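Local coordinates for catabolite control protein A (Lactococcus lactis, PDB 2O20) that probably acts as a global transcription regulator of the LacI family, binding DNA to repress or activate genes in response to carbon supply, at residues Ala230-Leu235 and Met259-Lys264; Val252-Ala257 and Glu267-Ile272. The protein carries 1 engineered substitution. One frame throughout, in Å; residues are numbered along the deposited sequence.

Contact 1: Ala230-Leu235 and Met259-Lys264; sequences ALAERL and MDKGVK. With SO4 (sulfate ion), chain K.
Lys261 and Glu233 form a salt bridge, Lys261 NZ giving a hydrogen bond of 2.7 Å to Glu233 OE2. The ammonium meets the anti side of that oxygen, 25° out of the carboxylate plane. Lys261 runs nearly straight out to CE and bends only at its last torsion (chi4 -79°), which turns NZ between two acceptors. The second is a sulfate ion, probably from the crystallisation liquor, whose O2 lies 2.9 Å from Lys261 NZ. Arg234 NH2 approaches a different oxygen of the ion, O3, at 3.2 Å, so two cationic side chains face one anion; Arg234 NH1 also bridges to Glu237. A long lysine suits this span because its last methylene can lie against carbon before the charge is reached: Lys261 CE passes Ala232 CB at 4.2 Å. Gly262, with positive phi, ends helix 248-260 in a Schellman motif directly after the lysine. Small Ala232 lets the helices come close, its methyl also packing on Leu254, Ala257 and Met258. The contact ties helix 225-237 to the C-terminal end of helix 248-260 in the periplasmic-binding-protein-like domain of the LacI family, while Leu231 and Leu235 pack against strands 183-186 and 218-219 of its four-stranded parallel sheet.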
loop_
_atom_site.group_PDB
_atom_site.type_symbol
_atom_site.label_atom_id
_atom_site.label_comp_id
_atom_site.label_asym_id
_atom_site.label_seq_id
_atom_site.Cartn_x
_atom_site.Cartn_y
_atom_site.Cartn_z
ATOM N N ALA D 230 -4.272 -14.443 -13.095
ATOM C CA ALA D 230 -4.146 -15.199 -14.340
ATOM C C ALA D 230 -3.672 -16.651 -14.152
ATOM O O ALA D 230 -3.868 -17.508 -15.035
ATOM C CB ALA D 230 -3.205 -14.436 -15.329
ATOM N N LEU D 231 -3.055 -16.948 -13.005
ATOM C CA LEU D 231 -2.624 -18.286 -12.692
ATOM C C LEU D 231 -3.752 -19.240 -12.294
ATOM O O LEU D 231 -3.579 -20.460 -12.388
ATOM C CB LEU D 231 -1.601 -18.255 -11.527
ATOM C CG LEU D 231 -0.171 -17.893 -11.957
ATOM C CD1 LEU D 231 0.723 -17.841 -10.735
ATOM C CD2 LEU D 231 0.380 -18.898 -12.950
ATOM N N ALA D 232 -4.860 -18.698 -11.799
ATOM C CA ALA D 232 -5.921 -19.525 -11.201
ATOM C C ALA D 232 -6.295 -20.719 -12.100
ATOM O O ALA D 232 -6.239 -21.865 -11.655
ATOM C CB ALA D 232 -7.137 -18.706 -10.851
ATOM N N GLU D 233 -6.642 -20.453 -13.359
ATOM C CA GLU D 233 -7.106 -21.537 -14.218
ATOM C C GLU D 233 -5.977 -22.536 -14.538
ATOM O O GLU D 233 -6.248 -23.758 -14.769
ATOM C CB GLU D 233 -7.786 -20.985 -15.474
ATOM C CG GLU D 233 -8.689 -21.972 -16.160
ATOM C CD GLU D 233 -9.942 -22.323 -15.372
ATOM O OE1 GLU D 233 -10.440 -23.458 -15.507
ATOM O OE2 GLU D 233 -10.453 -21.474 -14.622
ATOM N N ARG D 234 -4.718 -22.046 -14.513
ATOM C CA ARG D 234 -3.553 -22.893 -14.775
ATOM C C ARG D 234 -3.374 -23.939 -13.675
ATOM O O ARG D 234 -3.037 -25.057 -13.951
ATOM C CB ARG D 234 -2.272 -22.065 -14.915
ATOM C CG ARG D 234 -2.330 -20.991 -15.983
ATOM C CD ARG D 234 -2.525 -21.578 -17.382
ATOM N NE ARG D 234 -3.534 -20.745 -18.024
ATOM C CZ ARG D 234 -4.803 -21.053 -18.244
ATOM N NH1 ARG D 234 -5.302 -22.260 -18.001
ATOM N NH2 ARG D 234 -5.564 -20.130 -18.783
ATOM N N LEU D 235 -3.616 -23.536 -12.431
ATOM C CA LEU D 235 -3.564 -24.430 -11.288
ATOM C C LEU D 235 -4.719 -25.445 -11.341
ATOM O O LEU D 235 -4.514 -26.629 -11.144
ATOM C CB LEU D 235 -3.587 -23.634 -9.985
ATOM C CG LEU D 235 -2.194 -23.158 -9.474
ATOM C CD1 LEU D 235 -1.592 -22.102 -10.342
ATOM C CD2 LEU D 235 -2.249 -22.652 -8.056
ATOM N N MET D 259 -12.428 -16.935 -6.195
ATOM C CA MET D 259 -13.757 -16.441 -5.821
ATOM C C MET D 259 -14.622 -15.965 -7.025
ATOM O O MET D 259 -15.820 -16.238 -7.073
ATOM C CB MET D 259 -13.668 -15.341 -4.761
ATOM C CG MET D 259 -12.945 -15.701 -3.468
ATOM S SD MET D 259 -13.710 -17.137 -2.601
ATOM C CE MET D 259 -15.300 -16.496 -2.207
ATOM N N ASP D 260 -13.993 -15.303 -8.000
ATOM C CA ASP D 260 -14.671 -14.837 -9.231
ATOM C C ASP D 260 -15.284 -16.012 -10.045
ATOM O O ASP D 260 -16.378 -15.873 -10.623
ATOM C CB ASP D 260 -13.633 -14.037 -10.044
ATOM C CG ASP D 260 -14.231 -13.288 -11.251
ATOM O OD1 ASP D 260 -13.639 -13.387 -12.355
ATOM O OD2 ASP D 260 -15.283 -12.683 -11.097
ATOM N N LYS D 261 -14.616 -17.158 -9.988
ATOM C CA LYS D 261 -14.976 -18.396 -10.700
ATOM C C LYS D 261 -15.924 -19.328 -9.913
ATOM O O LYS D 261 -16.337 -20.398 -10.443
ATOM C CB LYS D 261 -13.684 -19.150 -11.019
ATOM C CG LYS D 261 -12.779 -18.463 -12.017
ATOM C CD LYS D 261 -11.343 -19.045 -12.094
ATOM C CE LYS D 261 -10.618 -18.279 -13.231
ATOM N NZ LYS D 261 -11.024 -18.822 -14.555
ATOM N N GLY D 262 -16.256 -18.955 -8.666
ATOM C CA GLY D 262 -17.142 -19.767 -7.811
ATOM C C GLY D 262 -16.527 -21.031 -7.231
ATOM O O GLY D 262 -17.228 -21.961 -6.880
ATOM N N VAL D 263 -15.212 -21.080 -7.173
ATOM C CA VAL D 263 -14.485 -22.162 -6.546
ATOM C C VAL D 263 -14.662 -22.023 -5.041
ATOM O O VAL D 263 -14.598 -20.925 -4.523
ATOM C CB VAL D 263 -12.988 -22.117 -6.951
ATOM C CG1 VAL D 263 -12.155 -23.082 -6.099
ATOM C CG2 VAL D 263 -12.844 -22.425 -8.438
ATOM N N LYS D 264 -14.942 -23.132 -4.348
ATOM C CA LYS D 264 -15.196 -23.038 -2.920
ATOM C C LYS D 264 -13.909 -22.956 -2.126
ATOM O O LYS D 264 -13.073 -23.864 -2.174
ATOM C CB LYS D 264 -16.030 -24.227 -2.437
ATOM C CG LYS D 264 -17.385 -24.310 -3.044
ATOM C CD LYS D 264 -18.037 -25.609 -2.619
ATOM C CE LYS D 264 -19.538 -25.612 -2.778
ATOM N NZ LYS D 264 -20.168 -26.636 -1.859
HETATM S S SO4 K . -8.948 -17.699 -17.595
HETATM O O1 SO4 K . -9.488 -19.027 -17.887
HETATM O O2 SO4 K . -9.163 -17.286 -16.202
HETATM O O3 SO4 K . -7.550 -17.800 -17.941
HETATM O O4 SO4 K . -9.619 -16.659 -18.388
#

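Contact 2: Val252-Ala257 and Glu267-Ile272; sequences VGLLSA and EDFEII
Ile271 sends its CD1 methyl into the flank of the helix, where it rests 3.6 Å from Leu255 CA and 3.8 Å from Leu255 CB. That methyl therefore packs on backbone as well as side chain. With CG1 beside its own backbone N (chi1 -58°) and the chain extended at chi2, the isoleucine carries CD1 well away from the strand. Leu254 closes in from the neighbouring helical position: its CD2 lies 3.9 Å from Ile271 CD1 and also touches Phe269, at 4.1 Å from CE2. One leucine branch thus fits against both an aliphatic and an aromatic side chain. Ile271 CG1 sits in the plane of the Phe269 ring, at its edge, so the two residues of the 267-272 segment pack on each other as well as on the helix. Branched and aromatic hydrocarbon is apt here, since all four touching residues are buried and the side chains that meet are all apolar. A second shell holds the first: Leu254 also packs on Ala232 and Ala243, and Phe269 on Leu235. Alternation along the strand turns Glu270 and Ile272 towards helix 164-177, while backbone bonds to Ala243 and Val245 fix strand 270-272 beside strand 242-245. The contact thereby packs the helix of a beta-alpha-beta unit, strand 242-245, helix 248-260 and strand 270-272, onto its second strand.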
loop_
_atom_site.group_PDB
_atom_site.type_symbol
_atom_site.label_atom_id
_atom_site.label_comp_id
_atom_site.label_asym_id
_atom_site.label_seq_id
_atom_site.Cartn_x
_atom_site.Cartn_y
_atom_site.Cartn_z
ATOM N N VAL D 252 -3.310 -12.683 -3.137
ATOM C CA VAL D 252 -4.569 -11.970 -3.147
ATOM C C VAL D 252 -5.204 -12.051 -4.543
ATOM O O VAL D 252 -6.431 -12.205 -4.647
ATOM C CB VAL D 252 -4.433 -10.501 -2.682
ATOM C CG1 VAL D 252 -5.747 -9.762 -2.781
ATOM C CG2 VAL D 252 -3.938 -10.423 -1.234
ATOM N N GLY D 253 -4.382 -11.950 -5.595
ATOM C CA GLY D 253 -4.833 -12.167 -6.965
ATOM C C GLY D 253 -5.385 -13.554 -7.247
ATOM O O GLY D 253 -6.457 -13.682 -7.861
ATOM N N LEU D 254 -4.687 -14.586 -6.774
ATOM C CA LEU D 254 -5.128 -15.986 -6.874
ATOM C C LEU D 254 -6.466 -16.188 -6.169
ATOM O O LEU D 254 -7.398 -16.763 -6.751
ATOM C CB LEU D 254 -4.074 -16.950 -6.275
ATOM C CG LEU D 254 -4.357 -18.441 -6.497
ATOM C CD1 LEU D 254 -4.219 -18.742 -7.962
ATOM C CD2 LEU D 254 -3.452 -19.324 -5.677
ATOM N N LEU D 255 -6.591 -15.637 -4.965
ATOM C CA LEU D 255 -7.854 -15.724 -4.199
ATOM C C LEU D 255 -9.004 -15.015 -4.912
ATOM O O LEU D 255 -10.088 -15.595 -5.045
ATOM C CB LEU D 255 -7.686 -15.178 -2.766
ATOM C CG LEU D 255 -8.904 -15.211 -1.828
ATOM C CD1 LEU D 255 -9.401 -16.612 -1.667
ATOM C CD2 LEU D 255 -8.552 -14.631 -0.482
ATOM N N SER D 256 -8.767 -13.799 -5.404
ATOM C CA SER D 256 -9.748 -13.043 -6.153
ATOM C C SER D 256 -10.301 -13.861 -7.309
ATOM O O SER D 256 -11.517 -13.883 -7.562
ATOM C CB SER D 256 -9.177 -11.701 -6.724
ATOM O OG SER D 256 -9.086 -10.691 -5.719
ATOM N N ALA D 257 -9.400 -14.467 -8.051
ATOM C CA ALA D 257 -9.810 -15.249 -9.233
ATOM C C ALA D 257 -10.578 -16.530 -8.879
ATOM O O ALA D 257 -11.582 -16.842 -9.534
ATOM C CB ALA D 257 -8.602 -15.526 -10.101
ATOM N N GLU D 267 -13.002 -25.088 1.050
ATOM C CA GLU D 267 -13.477 -26.470 0.898
ATOM C C GLU D 267 -12.813 -27.231 -0.243
ATOM O O GLU D 267 -12.418 -28.403 -0.058
ATOM C CB GLU D 267 -14.998 -26.485 0.720
ATOM C CG GLU D 267 -15.790 -26.082 1.993
ATOM C CD GLU D 267 -15.935 -24.554 2.257
ATOM O OE1 GLU D 267 -15.550 -23.675 1.409
ATOM O OE2 GLU D 267 -16.449 -24.238 3.370
ATOM N N ASP D 268 -12.709 -26.581 -1.410
ATOM C CA ASP D 268 -12.135 -27.168 -2.623
ATOM C C ASP D 268 -10.778 -26.596 -3.029
ATOM O O ASP D 268 -10.057 -27.194 -3.845
ATOM C CB ASP D 268 -13.121 -27.020 -3.786
ATOM C CG ASP D 268 -14.385 -27.837 -3.584
ATOM O OD1 ASP D 268 -14.359 -28.831 -2.823
ATOM O OD2 ASP D 268 -15.409 -27.511 -4.193
ATOM N N PHE D 269 -10.430 -25.426 -2.500
ATOM C CA PHE D 269 -9.138 -24.800 -2.804
ATOM C C PHE D 269 -8.655 -23.971 -1.604
ATOM O O PHE D 269 -9.425 -23.180 -1.065
ATOM C CB PHE D 269 -9.159 -23.940 -4.077
ATOM C CG PHE D 269 -7.777 -23.753 -4.677
ATOM C CD1 PHE D 269 -7.315 -24.615 -5.675
ATOM C CD2 PHE D 269 -6.939 -22.781 -4.208
ATOM C CE1 PHE D 269 -6.022 -24.476 -6.182
ATOM C CE2 PHE D 269 -5.633 -22.656 -4.678
ATOM C CZ PHE D 269 -5.194 -23.500 -5.689
ATOM N N GLU D 270 -7.398 -24.172 -1.219
ATOM C CA GLU D 270 -6.805 -23.508 -0.057
ATOM C C GLU D 270 -5.559 -22.730 -0.475
ATOM O O GLU D 270 -4.843 -23.141 -1.374
ATOM C CB GLU D 270 -6.400 -24.520 0.999
ATOM C CG GLU D 270 -7.521 -25.403 1.565
ATOM C CD GLU D 270 -7.041 -26.263 2.716
ATOM O OE1 GLU D 270 -6.624 -25.724 3.759
ATOM O OE2 GLU D 270 -7.033 -27.515 2.554
ATOM N N ILE D 271 -5.342 -21.588 0.168
ATOM C CA ILE D 271 -4.239 -20.684 -0.160
ATOM C C ILE D 271 -3.516 -20.223 1.135
ATOM O O ILE D 271 -4.145 -19.842 2.116
ATOM C CB ILE D 271 -4.718 -19.423 -0.933
ATOM C CG1 ILE D 271 -5.432 -19.814 -2.227
ATOM C CG2 ILE D 271 -3.527 -18.492 -1.259
ATOM C CD1 ILE D 271 -6.115 -18.652 -2.947
ATOM N N ILE D 272 -2.187 -20.243 1.088
ATOM C CA ILE D 272 -1.360 -19.666 2.154
ATOM C C ILE D 272 -0.413 -18.662 1.490
ATOM O O ILE D 272 0.294 -19.001 0.551
ATOM C CB ILE D 272 -0.557 -20.761 2.935
ATOM C CG1 ILE D 272 -1.506 -21.810 3.518
ATOM C CG2 ILE D 272 0.294 -20.070 4.067
ATOM C CD1 ILE D 272 -0.820 -22.974 4.249
#

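From the N terminus, the chain passes through 230-235, 252-257, 259-264 and 267-272 in that order. Contact 1 closes the loop from helix 225-237, through strand 242-245, to the end of helix 248-260; contact 2 opens within that loop and closes beyond it, so the two cross. Helix 248-260 serves both, and their centres lie about 7 Å apart. They meet directly where Ala232 packs on Leu254 and Ala257, and where Val263 lies against Phe269; Lys264 O and Phe269 N make a probable hydrogen bond. Together they join two neighbouring helices to the four-stranded parallel sheet, and both also touch the second subunit.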